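Local coordinates for protein YcaO (Methanopyrus kandleri, PDB 6CIB) that binds ADP and magnesium and, as a YcaO-family protein, probably uses ATP to install thioamides in the backbone of peptides, at residues Y6-F11 and K64-I69; R12-K17 and A150-E155; I92-E97 and P110-E115. All coordinates share one frame; numbering follows the deposited sequence.

Contact 1 of 3, residues Y6-F11 and K64-I69; sequences YDVEGF and KGTTRI. With OXM (oxamic acid), chain I; ADP (adenosine-5'-diphosphate), chain G.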
loop_
_atom_site.group_PDB
_atom_site.type_symbol
_atom_site.label_atom_id
_atom_site.label_comp_id
_atom_site.label_asym_id
_atom_site.label_seq_id
_atom_site.Cartn_x
_atom_site.Cartn_y
_atom_site.Cartn_z
ATOM N N TYR A 6 -14.292 5.340 11.888
ATOM C CA TYR A 6 -13.789 3.972 11.765
ATOM C C TYR A 6 -12.283 3.977 11.586
ATOM O O TYR A 6 -11.748 4.665 10.705
ATOM C CB TYR A 6 -14.505 3.254 10.610
ATOM C CG TYR A 6 -14.194 1.784 10.486
ATOM C CD1 TYR A 6 -14.881 0.832 11.242
ATOM C CD2 TYR A 6 -13.207 1.340 9.596
ATOM C CE1 TYR A 6 -14.593 -0.526 11.113
ATOM C CE2 TYR A 6 -12.916 -0.007 9.457
ATOM C CZ TYR A 6 -13.610 -0.933 10.212
ATOM O OH TYR A 6 -13.307 -2.263 10.060
ATOM N N ASP A 7 -11.593 3.223 12.438
ATOM C CA ASP A 7 -10.133 3.190 12.396
ATOM C C ASP A 7 -9.545 1.819 12.717
ATOM O O ASP A 7 -8.597 1.705 13.491
ATOM C CB ASP A 7 -9.531 4.311 13.266
ATOM C CG ASP A 7 -9.753 4.101 14.760
ATOM O OD1 ASP A 7 -10.640 3.311 15.171
ATOM O OD2 ASP A 7 -9.007 4.736 15.529
ATOM N N VAL A 8 -10.097 0.781 12.091
ATOM C CA VAL A 8 -9.605 -0.580 12.270
ATOM C C VAL A 8 -8.501 -0.852 11.210
ATOM O O VAL A 8 -7.307 -0.755 11.527
ATOM C CB VAL A 8 -10.772 -1.605 12.295
ATOM C CG1 VAL A 8 -10.272 -3.016 12.559
ATOM C CG2 VAL A 8 -11.797 -1.222 13.362
ATOM N N GLU A 9 -8.896 -1.126 9.964
ATOM C CA GLU A 9 -7.955 -1.376 8.863
ATOM C C GLU A 9 -7.390 -0.101 8.249
ATOM O O GLU A 9 -6.328 -0.137 7.639
ATOM C CB GLU A 9 -8.616 -2.198 7.745
ATOM C CG GLU A 9 -9.008 -3.609 8.136
ATOM C CD GLU A 9 -10.350 -3.685 8.833
ATOM O OE1 GLU A 9 -11.008 -2.638 9.033
ATOM O OE2 GLU A 9 -10.753 -4.806 9.178
ATOM N N GLY A 10 -8.125 1.005 8.381
ATOM C CA GLY A 10 -7.719 2.313 7.861
ATOM C C GLY A 10 -8.607 3.404 8.451
ATOM O O GLY A 10 -9.527 3.104 9.221
ATOM N N PHE A 11 -8.336 4.659 8.084
ATOM C CA PHE A 11 -9.054 5.826 8.614
ATOM C C PHE A 11 -10.190 6.229 7.681
ATOM O O PHE A 11 -9.962 6.695 6.561
ATOM C CB PHE A 11 -8.091 6.996 8.845
ATOM C CG PHE A 11 -6.930 6.656 9.734
ATOM C CD1 PHE A 11 -7.070 6.664 11.131
ATOM C CD2 PHE A 11 -5.690 6.324 9.183
ATOM C CE1 PHE A 11 -5.995 6.342 11.951
ATOM C CE2 PHE A 11 -4.615 6.008 9.994
ATOM C CZ PHE A 11 -4.762 6.020 11.378
ATOM N N LYS A 64 -9.404 -7.833 1.771
ATOM C CA LYS A 64 -9.365 -8.506 3.056
ATOM C C LYS A 64 -9.776 -7.530 4.131
ATOM O O LYS A 64 -9.881 -6.326 3.870
ATOM C CB LYS A 64 -7.970 -9.109 3.343
ATOM C CG LYS A 64 -6.869 -8.147 3.794
ATOM C CD LYS A 64 -6.406 -7.225 2.685
ATOM C CE LYS A 64 -5.079 -6.562 3.018
ATOM N NZ LYS A 64 -4.921 -5.332 2.191
ATOM N N GLY A 65 -9.995 -8.053 5.338
ATOM C CA GLY A 65 -10.420 -7.241 6.480
ATOM C C GLY A 65 -10.630 -8.110 7.704
ATOM O O GLY A 65 -10.524 -9.339 7.630
ATOM N N THR A 66 -10.938 -7.482 8.838
ATOM C CA THR A 66 -11.270 -8.244 10.040
ATOM C C THR A 66 -12.688 -8.814 9.974
ATOM O O THR A 66 -13.004 -9.766 10.698
ATOM C CB THR A 66 -11.116 -7.411 11.321
ATOM O OG1 THR A 66 -11.963 -6.261 11.235
ATOM C CG2 THR A 66 -9.665 -6.962 11.497
ATOM N N THR A 67 -13.529 -8.223 9.121
ATOM C CA THR A 67 -14.913 -8.646 8.928
ATOM C C THR A 67 -15.152 -8.930 7.446
ATOM O O THR A 67 -14.436 -8.410 6.582
ATOM C CB THR A 67 -15.927 -7.562 9.362
ATOM O OG1 THR A 67 -15.685 -6.372 8.606
ATOM C CG2 THR A 67 -15.837 -7.251 10.873
ATOM N N ARG A 68 -16.175 -9.739 7.165
ATOM C CA ARG A 68 -16.537 -10.105 5.792
ATOM C C ARG A 68 -16.980 -8.866 5.025
ATOM O O ARG A 68 -16.676 -8.727 3.834
ATOM C CB ARG A 68 -17.631 -11.190 5.790
ATOM C CG ARG A 68 -18.073 -11.697 4.405
ATOM C CD ARG A 68 -16.953 -12.379 3.610
ATOM N NE ARG A 68 -16.383 -13.525 4.318
ATOM C CZ ARG A 68 -15.275 -14.175 3.961
ATOM N NH1 ARG A 68 -14.582 -13.805 2.884
ATOM N NH2 ARG A 68 -14.853 -15.202 4.694
ATOM N N ILE A 69 -17.687 -7.966 5.715
ATOM C CA ILE A 69 -18.098 -6.693 5.130
ATOM C C ILE A 69 -16.865 -5.898 4.664
ATOM O O ILE A 69 -16.800 -5.495 3.493
ATOM C CB ILE A 69 -19.027 -5.853 6.066
ATOM C CG1 ILE A 69 -20.447 -6.451 6.116
ATOM C CG2 ILE A 69 -19.125 -4.415 5.563
ATOM C CD1 ILE A 69 -21.348 -5.893 7.224
HETATM C C1 OXM I . -18.625 -16.225 7.716
HETATM N N1 OXM I . -18.447 -17.507 8.017
HETATM O O1 OXM I . -19.615 -15.594 8.090
HETATM C C2 OXM I . -17.597 -15.557 6.914
HETATM O O2 OXM I . -17.875 -14.475 6.350
HETATM O O3 OXM I . -16.466 -16.088 6.814
HETATM P PB ADP G . -4.456 -1.662 0.796
HETATM O O1B ADP G . -4.740 -0.221 0.426
HETATM O O2B ADP G . -3.234 -1.856 1.670
HETATM O O3B ADP G . -4.553 -2.648 -0.345
HETATM P PA ADP G . -7.099 -2.540 1.615
HETATM O O1A ADP G . -7.770 -2.302 2.940
HETATM O O2A ADP G . -7.044 -3.964 1.129
HETATM O O3A ADP G . -5.621 -1.991 1.859
HETATM O "O5'" ADP G . -7.803 -1.593 0.525
HETATM C "C5'" ADP G . -7.851 -1.808 -0.897
HETATM C "C4'" ADP G . -8.440 -0.558 -1.577
HETATM O "O4'" ADP G . -9.761 -0.302 -1.074
HETATM C "C3'" ADP G . -7.656 0.726 -1.287
HETATM O "O3'" ADP G . -7.790 1.640 -2.392
HETATM C "C2'" ADP G . -8.360 1.305 -0.073
HETATM O "O2'" ADP G . -8.147 2.707 0.068
HETATM C "C1'" ADP G . -9.815 0.944 -0.357
HETATM N N9 ADP G . -10.624 0.751 0.868
HETATM C C8 ADP G . -10.420 -0.201 1.797
HETATM N N7 ADP G . -11.329 -0.106 2.793
HETATM C C5 ADP G . -12.151 0.906 2.496
HETATM C C6 ADP G . -13.335 1.527 3.136
HETATM N N6 ADP G . -13.812 1.045 4.308
HETATM N N1 ADP G . -13.905 2.583 2.505
HETATM C C2 ADP G . -13.433 3.070 1.331
HETATM N N3 ADP G . -12.362 2.545 0.694
HETATM C C4 ADP G . -11.690 1.477 1.221
HETATM O O HOH W 1 -15.363 -3.993 9.738
#

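Contact 2 of 3, residues R12-K17 and A150-E155; sequences RAFLPK and AGRLRE. With ADP (adenosine-5'-diphosphate), chain G.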
loop_
_atom_site.group_PDB
_atom_site.type_symbol
_atom_site.label_atom_id
_atom_site.label_comp_id
_atom_site.label_asym_id
_atom_site.label_seq_id
_atom_site.Cartn_x
_atom_site.Cartn_y
_atom_site.Cartn_z
ATOM N N ARG A 12 -11.416 6.032 8.155
ATOM C CA ARG A 12 -12.604 6.112 7.309
ATOM C C ARG A 12 -13.699 7.004 7.891
ATOM O O ARG A 12 -13.921 7.028 9.103
ATOM C CB ARG A 12 -13.158 4.704 7.025
ATOM C CG ARG A 12 -12.172 3.708 6.405
ATOM C CD ARG A 12 -11.708 4.144 5.014
ATOM N NE ARG A 12 -10.619 3.304 4.506
ATOM C CZ ARG A 12 -10.043 3.445 3.311
ATOM N NH1 ARG A 12 -10.450 4.383 2.458
ATOM N NH2 ARG A 12 -9.055 2.632 2.960
ATOM N N ALA A 13 -14.375 7.725 7.003
ATOM C CA ALA A 13 -15.450 8.652 7.364
ATOM C C ALA A 13 -16.819 7.965 7.419
ATOM O O ALA A 13 -17.813 8.579 7.820
ATOM C CB ALA A 13 -15.472 9.823 6.386
ATOM N N PHE A 14 -16.855 6.690 7.021
ATOM C CA PHE A 14 -18.071 5.880 6.998
ATOM C C PHE A 14 -17.782 4.500 7.580
ATOM O O PHE A 14 -16.642 4.004 7.508
ATOM C CB PHE A 14 -18.611 5.750 5.560
ATOM C CG PHE A 14 -18.947 7.069 4.919
ATOM C CD1 PHE A 14 -17.975 7.796 4.227
ATOM C CD2 PHE A 14 -20.238 7.603 5.027
ATOM C CE1 PHE A 14 -18.271 9.037 3.658
ATOM C CE2 PHE A 14 -20.543 8.837 4.450
ATOM C CZ PHE A 14 -19.559 9.554 3.768
ATOM N N LEU A 15 -18.809 3.889 8.167
ATOM C CA LEU A 15 -18.736 2.492 8.586
ATOM C C LEU A 15 -18.717 1.600 7.336
ATOM O O LEU A 15 -19.412 1.902 6.361
ATOM C CB LEU A 15 -19.904 2.126 9.506
ATOM C CG LEU A 15 -20.029 2.875 10.850
ATOM C CD1 LEU A 15 -21.315 2.475 11.562
ATOM C CD2 LEU A 15 -18.814 2.669 11.758
ATOM N N PRO A 16 -17.897 0.524 7.346
ATOM C CA PRO A 16 -17.826 -0.399 6.194
ATOM C C PRO A 16 -19.180 -0.919 5.704
ATOM O O PRO A 16 -19.370 -1.046 4.495
ATOM C CB PRO A 16 -16.947 -1.533 6.717
ATOM C CG PRO A 16 -15.997 -0.821 7.626
ATOM C CD PRO A 16 -16.860 0.199 8.343
ATOM N N LYS A 17 -20.106 -1.201 6.622
ATOM C CA LYS A 17 -21.462 -1.629 6.242
ATOM C C LYS A 17 -22.178 -0.596 5.361
ATOM O O LYS A 17 -22.845 -0.973 4.403
ATOM C CB LYS A 17 -22.300 -2.020 7.470
ATOM C CG LYS A 17 -22.654 -0.880 8.413
ATOM C CD LYS A 17 -23.468 -1.371 9.597
ATOM C CE LYS A 17 -23.822 -0.213 10.516
ATOM N NZ LYS A 17 -24.695 -0.703 11.618
ATOM N N ALA A 150 -8.155 4.370 -3.426
ATOM C CA ALA A 150 -9.527 4.842 -3.520
ATOM C C ALA A 150 -10.063 5.094 -2.110
ATOM O O ALA A 150 -9.522 4.573 -1.128
ATOM C CB ALA A 150 -10.380 3.817 -4.246
ATOM N N GLY A 151 -11.102 5.921 -2.014
ATOM C CA GLY A 151 -11.836 6.122 -0.768
ATOM C C GLY A 151 -13.223 6.684 -1.012
ATOM O O GLY A 151 -13.598 6.955 -2.153
ATOM N N ARG A 152 -13.992 6.858 0.059
ATOM C CA ARG A 152 -15.265 7.572 -0.033
ATOM C C ARG A 152 -15.014 9.072 -0.186
ATOM O O ARG A 152 -15.819 9.782 -0.791
ATOM C CB ARG A 152 -16.134 7.306 1.192
ATOM C CG ARG A 152 -16.687 5.893 1.317
ATOM C CD ARG A 152 -17.823 5.586 0.355
ATOM N NE ARG A 152 -18.989 6.460 0.516
ATOM C CZ ARG A 152 -20.003 6.252 1.355
ATOM N NH1 ARG A 152 -20.034 5.199 2.164
ATOM N NH2 ARG A 152 -21.004 7.119 1.385
ATOM N N LEU A 153 -13.890 9.537 0.365
ATOM C CA LEU A 153 -13.460 10.924 0.248
ATOM C C LEU A 153 -12.027 10.961 -0.215
ATOM O O LEU A 153 -11.270 10.012 0.011
ATOM C CB LEU A 153 -13.595 11.664 1.588
ATOM C CG LEU A 153 -14.971 11.740 2.280
ATOM C CD1 LEU A 153 -14.815 12.394 3.637
ATOM C CD2 LEU A 153 -16.004 12.509 1.463
ATOM N N ARG A 154 -11.649 12.069 -0.847
ATOM C CA ARG A 154 -10.290 12.233 -1.340
ATOM C C ARG A 154 -9.260 12.136 -0.205
ATOM O O ARG A 154 -8.197 11.545 -0.402
ATOM C CB ARG A 154 -10.164 13.496 -2.226
ATOM C CG ARG A 154 -9.701 14.789 -1.579
ATOM C CD ARG A 154 -8.251 15.075 -1.941
ATOM N NE ARG A 154 -7.842 16.439 -1.604
ATOM C CZ ARG A 154 -6.885 16.777 -0.739
ATOM N NH1 ARG A 154 -6.175 15.868 -0.088
ATOM N NH2 ARG A 154 -6.624 18.056 -0.528
ATOM N N GLU A 155 -9.611 12.645 0.986
ATOM C CA GLU A 155 -8.737 12.569 2.171
ATOM C C GLU A 155 -8.424 11.127 2.573
ATOM O O GLU A 155 -7.274 10.822 2.886
ATOM C CB GLU A 155 -9.314 13.325 3.371
ATOM C CG GLU A 155 -9.233 14.845 3.258
ATOM C CD GLU A 155 -10.412 15.456 2.519
ATOM O OE1 GLU A 155 -11.248 14.715 1.943
ATOM O OE2 GLU A 155 -10.512 16.697 2.519
HETATM P PB ADP G . -4.456 -1.662 0.796
HETATM O O1B ADP G . -4.740 -0.221 0.426
HETATM O O2B ADP G . -3.234 -1.856 1.670
HETATM O O3B ADP G . -4.553 -2.648 -0.345
HETATM P PA ADP G . -7.099 -2.540 1.615
HETATM O O1A ADP G . -7.770 -2.302 2.940
HETATM O O2A ADP G . -7.044 -3.964 1.129
HETATM O O3A ADP G . -5.621 -1.991 1.859
HETATM O "O5'" ADP G . -7.803 -1.593 0.525
HETATM C "C5'" ADP G . -7.851 -1.808 -0.897
HETATM C "C4'" ADP G . -8.440 -0.558 -1.577
HETATM O "O4'" ADP G . -9.761 -0.302 -1.074
HETATM C "C3'" ADP G . -7.656 0.726 -1.287
HETATM O "O3'" ADP G . -7.790 1.640 -2.392
HETATM C "C2'" ADP G . -8.360 1.305 -0.073
HETATM O "O2'" ADP G . -8.147 2.707 0.068
HETATM C "C1'" ADP G . -9.815 0.944 -0.357
HETATM N N9 ADP G . -10.624 0.751 0.868
HETATM C C8 ADP G . -10.420 -0.201 1.797
HETATM N N7 ADP G . -11.329 -0.106 2.793
HETATM C C5 ADP G . -12.151 0.906 2.496
HETATM C C6 ADP G . -13.335 1.527 3.136
HETATM N N6 ADP G . -13.812 1.045 4.308
HETATM N N1 ADP G . -13.905 2.583 2.505
HETATM C C2 ADP G . -13.433 3.070 1.331
HETATM N N3 ADP G . -12.362 2.545 0.694
HETATM C C4 ADP G . -11.690 1.477 1.221
#

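Contact 3 of 3, residues I92-E97 and P110-E115; sequences IERGPE and PREWVE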
loop_
_atom_site.group_PDB
_atom_site.type_symbol
_atom_site.label_atom_id
_atom_site.label_comp_id
_atom_site.label_asym_id
_atom_site.label_seq_id
_atom_site.Cartn_x
_atom_site.Cartn_y
_atom_site.Cartn_z
ATOM N N ILE A 92 -4.478 13.649 -19.971
ATOM C CA ILE A 92 -3.089 13.724 -20.430
ATOM C C ILE A 92 -2.846 15.076 -21.104
ATOM O O ILE A 92 -3.679 15.547 -21.886
ATOM C CB ILE A 92 -2.701 12.534 -21.349
ATOM C CG1 ILE A 92 -2.657 11.225 -20.541
ATOM C CG2 ILE A 92 -1.337 12.752 -21.996
ATOM C CD1 ILE A 92 -2.749 9.955 -21.364
ATOM N N GLU A 93 -1.716 15.699 -20.771
ATOM C CA GLU A 93 -1.266 16.929 -21.425
ATOM C C GLU A 93 0.093 16.726 -22.067
ATOM O O GLU A 93 0.968 16.060 -21.500
ATOM C CB GLU A 93 -1.220 18.093 -20.439
ATOM C CG GLU A 93 -2.576 18.737 -20.203
ATOM C CD GLU A 93 -2.539 19.813 -19.136
ATOM O OE1 GLU A 93 -1.794 20.806 -19.305
ATOM O OE2 GLU A 93 -3.268 19.669 -18.126
ATOM N N ARG A 94 0.266 17.297 -23.255
ATOM C CA ARG A 94 1.486 17.067 -24.025
ATOM C C ARG A 94 2.432 18.255 -24.119
ATOM O O ARG A 94 3.654 18.069 -24.147
ATOM C CB ARG A 94 1.168 16.480 -25.397
ATOM C CG ARG A 94 1.067 14.973 -25.327
ATOM C CD ARG A 94 0.627 14.344 -26.632
ATOM N NE ARG A 94 0.436 12.905 -26.449
ATOM C CZ ARG A 94 -0.692 12.344 -26.022
ATOM N NH1 ARG A 94 -1.750 13.097 -25.745
ATOM N NH2 ARG A 94 -0.770 11.028 -25.880
ATOM N N GLY A 95 1.876 19.460 -24.150
ATOM C CA GLY A 95 2.682 20.675 -24.105
ATOM C C GLY A 95 2.384 21.457 -22.841
ATOM O O GLY A 95 1.813 22.546 -22.927
ATOM N N PRO A 96 2.763 20.916 -21.659
ATOM C CA PRO A 96 2.321 21.583 -20.440
ATOM C C PRO A 96 3.165 22.806 -20.067
ATOM O O PRO A 96 4.376 22.847 -20.325
ATOM C CB PRO A 96 2.447 20.489 -19.381
ATOM C CG PRO A 96 3.528 19.592 -19.877
ATOM C CD PRO A 96 3.675 19.791 -21.359
ATOM N N GLU A 97 2.499 23.790 -19.471
ATOM C CA GLU A 97 3.141 24.984 -18.941
ATOM C C GLU A 97 3.062 24.923 -17.415
ATOM O O GLU A 97 1.968 24.821 -16.844
ATOM C CB GLU A 97 2.454 26.246 -19.489
ATOM C CG GLU A 97 3.311 27.511 -19.491
ATOM C CD GLU A 97 4.356 27.543 -20.601
ATOM O OE1 GLU A 97 4.009 27.293 -21.779
ATOM O OE2 GLU A 97 5.533 27.835 -20.296
ATOM N N PRO A 110 10.102 13.242 -20.981
ATOM C CA PRO A 110 8.832 12.537 -21.255
ATOM C C PRO A 110 7.813 13.406 -21.991
ATOM O O PRO A 110 7.824 14.631 -21.850
ATOM C CB PRO A 110 8.308 12.153 -19.865
ATOM C CG PRO A 110 9.152 12.881 -18.880
ATOM C CD PRO A 110 10.452 13.203 -19.549
ATOM N N ARG A 111 6.943 12.762 -22.763
ATOM C CA ARG A 111 6.041 13.456 -23.681
ATOM C C ARG A 111 4.619 13.627 -23.135
ATOM O O ARG A 111 3.927 14.598 -23.482
ATOM C CB ARG A 111 6.011 12.727 -25.031
ATOM C CG ARG A 111 5.610 13.604 -26.204
ATOM C CD ARG A 111 5.006 12.775 -27.324
ATOM N NE ARG A 111 4.197 13.607 -28.215
ATOM C CZ ARG A 111 3.134 13.193 -28.902
ATOM N NH1 ARG A 111 2.702 11.933 -28.819
ATOM N NH2 ARG A 111 2.485 14.058 -29.668
ATOM N N GLU A 112 4.194 12.679 -22.297
ATOM C CA GLU A 112 2.850 12.659 -21.710
ATOM C C GLU A 112 2.903 12.992 -20.223
ATOM O O GLU A 112 3.670 12.390 -19.471
ATOM C CB GLU A 112 2.193 11.289 -21.898
ATOM C CG GLU A 112 1.680 10.997 -23.302
ATOM C CD GLU A 112 2.777 10.629 -24.284
ATOM O OE1 GLU A 112 3.689 9.851 -23.921
ATOM O OE2 GLU A 112 2.722 11.121 -25.431
ATOM N N TRP A 113 2.067 13.940 -19.815
ATOM C CA TRP A 113 2.031 14.431 -18.443
ATOM C C TRP A 113 0.609 14.448 -17.922
ATOM O O TRP A 113 -0.343 14.506 -18.704
ATOM C CB TRP A 113 2.594 15.855 -18.359
ATOM C CG TRP A 113 3.984 16.001 -18.883
ATOM C CD1 TRP A 113 4.351 16.209 -20.182
ATOM C CD2 TRP A 113 5.197 15.950 -18.126
ATOM N NE1 TRP A 113 5.715 16.289 -20.281
ATOM C CE2 TRP A 113 6.264 16.136 -19.037
ATOM C CE3 TRP A 113 5.491 15.763 -16.765
ATOM C CZ2 TRP A 113 7.607 16.143 -18.633
ATOM C CZ3 TRP A 113 6.825 15.771 -16.364
ATOM C CH2 TRP A 113 7.866 15.963 -17.297
ATOM N N VAL A 114 0.486 14.387 -16.596
ATOM C CA VAL A 114 -0.769 14.657 -15.887
ATOM C C VAL A 114 -0.511 15.698 -14.790
ATOM O O VAL A 114 0.482 15.616 -14.060
ATOM C CB VAL A 114 -1.404 13.380 -15.273
ATOM C CG1 VAL A 114 -2.838 13.648 -14.840
ATOM C CG2 VAL A 114 -1.394 12.219 -16.258
ATOM N N GLU A 115 -1.412 16.672 -14.688
ATOM C CA GLU A 115 -1.320 17.728 -13.687
ATOM C C GLU A 115 -1.655 17.213 -12.285
ATOM O O GLU A 115 -2.756 16.706 -12.045
ATOM C CB GLU A 115 -2.250 18.883 -14.059
ATOM C CG GLU A 115 -1.934 20.205 -13.368
ATOM C CD GLU A 115 -3.073 21.203 -13.482
ATOM O OE1 GLU A 115 -3.703 21.276 -14.558
ATOM O OE2 GLU A 115 -3.348 21.915 -12.495
#

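Contact 1 of 3, residues Y6-F11 and K64-I69
Tyr6, the first residue of its segment to face 64-69, reaches Thr67 through a water: the water donates to Tyr6 OH at 2.7 Å and also hydrogen-bonds Thr67 OG1. The same phenol donates to Glu9 OE1, on the syn lone pair, over a short 2.5 Å between Tyr6 OH and Glu9 OE1. Val8 then lays its CG1 methyl against Thr66, 3.9 Å from Thr66 OG1, the two side chains crossing obliquely; with CG1 anti to the backbone N (chi1 -177°), the methyl is carried toward Thr66. Glu9 carries the contact. Its OE2 takes two donors from one residue: Thr66 N at 2.7 Å from Glu9 OE2, almost straight (169°) and nearly in line with the C-O bond, and Thr66 OG1 at 2.8 Å from Glu9 OE2, on the syn side and somewhat out of the carboxylate plane. With OE1 held by the phenol, both oxygens are tied and the carboxylate's rotation is fixed. A glutamine here, with an NH2 in place of one oxygen, would probably leave either the Tyr6 hydroxyl or the Thr66 N-H without its acceptor and the group freer to turn. The principle illustrated is a buried carboxylate pinning an N-terminal loop to the turn after a strand. Lys64, at the end of strand 57-64, belongs to the nucleotide site: its NZ hydrogen-bonds ADP O2A at 2.7 Å, on the alpha-phosphate. Beyond it, Thr67 is the N-cap of helix 68-85, its OG1 accepting from Gln70 N. The loop is backed by helix 241-260, where Val8 touches Leu246, Glu9 touches Leu250 and Arg247 NE meets Glu9 O; residues 65-67 link strand 57-64 to helix 68-85.

Contact 2 of 3, residues R12-K17 and A150-E155
Ala13 packs on Leu153 where the two backbones come nearest, the CA atoms of Ala13 and Arg152 lying 7.5 Å apart, and no hydrogen bond joins the segments, each of which leads into the start of a helix. Side chains and nucleotide therefore do the joining. Phe14 and Arg152 form the central pair: the guanidinium lies flat on the ring with the planes only 16° apart, and Arg152 CZ stands 3.7 Å from the centroid of the Phe14 ring, almost on its normal, a cation-pi stack. Bends at chi2 and chi3 fold the guanidinium back over the ring, while Arg152 CB packs on it independently, 3.6 Å from Phe14 CD1. Arg152 NH1 has a second partner in Thr19 OG1, and Trp22 makes another cation-pi contact with the arginine. Beside this stack, Leu153 brings its CD1 methyl to 3.8 Å from Ala13 CB, while its CG sits at the edge of the Phe14 ring. Arg12 lies over the adenine, with Arg12 CZ 3.3 Å from ADP C4, and from the guanidinium edge Arg12 NH2 donates to ADP O2' at 3.0 Å. The ribose is gripped from the other segment too: Ala150 N donates almost straight (176°) to ADP O3' at 2.9 Å, and ADP O2' donates to Ala150 O. Glu156, itself a residue of the ADP pocket, forms a salt bridge with Arg12 NH1 and accepts from Ala13 N and Arg152 N, tying both loops together. The pocket wall thus lies where the starts of helices 16-25 and 154-177 converge, with strand 148-150 leading into the second, helix 68-85 touching Pro16 and Ala150, and helix 313-325 packing on Ala13 and Leu153 through Leu313.

Contact 3 of 3, residues I92-E97 and P110-E115
Glu93 and Trp113 form a single antiparallel beta bridge, a hydrogen-bonded pair that lays the loop after helix 68-85 along the beginning of strand 113-118. Its two backbone bonds are unequal: Glu93 N donates to Trp113 O at 2.8 Å and nearly straight, whereas Trp113 N reaches Glu93 O at 2.9 Å with a more bent 143°. A CA-H...O contact from Ile92 CA to the same Trp113 O, and another from Arg94 CA to Arg111 O, extend the pairing. Among apolar contacts, Pro96 sets its CG over one face of the indole, a CH-pi contact 3.9 Å from the centroid of the five-membered ring of Trp113. The pyrrolidine crosses the indole side chain at about a right angle, and Glu93 O lies at the indole edge. Ile92 CG2 meets the aliphatic part of Glu112, 3.7 Å from its CG. Tyr126 of strand 124-128 touches both Pro96 and Trp113; that strand pairs with 113-118 through the backbone of Val114, whereas Glu93 bonds to Trp113. Charged groups complete the contact. Arg94, Arg111 and Glu112 make a salt-bridge network in which Glu112 OE2 lies 3.5 Å from Arg111 NH1, and Glu89 holds Arg94 NH1 from outside. The shared carboxylate probably eases the closeness of the two arginines, Arg94 CD resting 3.5 Å above the centre of the Arg111 guanidinium. Arg94 NE donates to Glu112 OE2 at 3.1 Å, on the anti lone pair and 30° out of the arginine's own plane.

Contacts 1 and 2 form one neighbourhood, their centres 11 Å apart, both touching ADP; their segments alternate along the chain, so the N-terminal loop meets first 64-69 and then, with its continuation, 150-155. They also touch directly, as where Ile69 and Tyr6 pack on Pro16 at the start of helix 16-25. Contact 3 is remote, with centres 37 Å from contact 1 and 31 Å from contact 2, and lies across the chain's centre from contact 1. It follows contact 1 in sequence yet is nested within the loop closed by contact 2. Strands 113-118 and 148-150 share one antiparallel sheet, which thus connects the surface bridge to the nucleotide pocket.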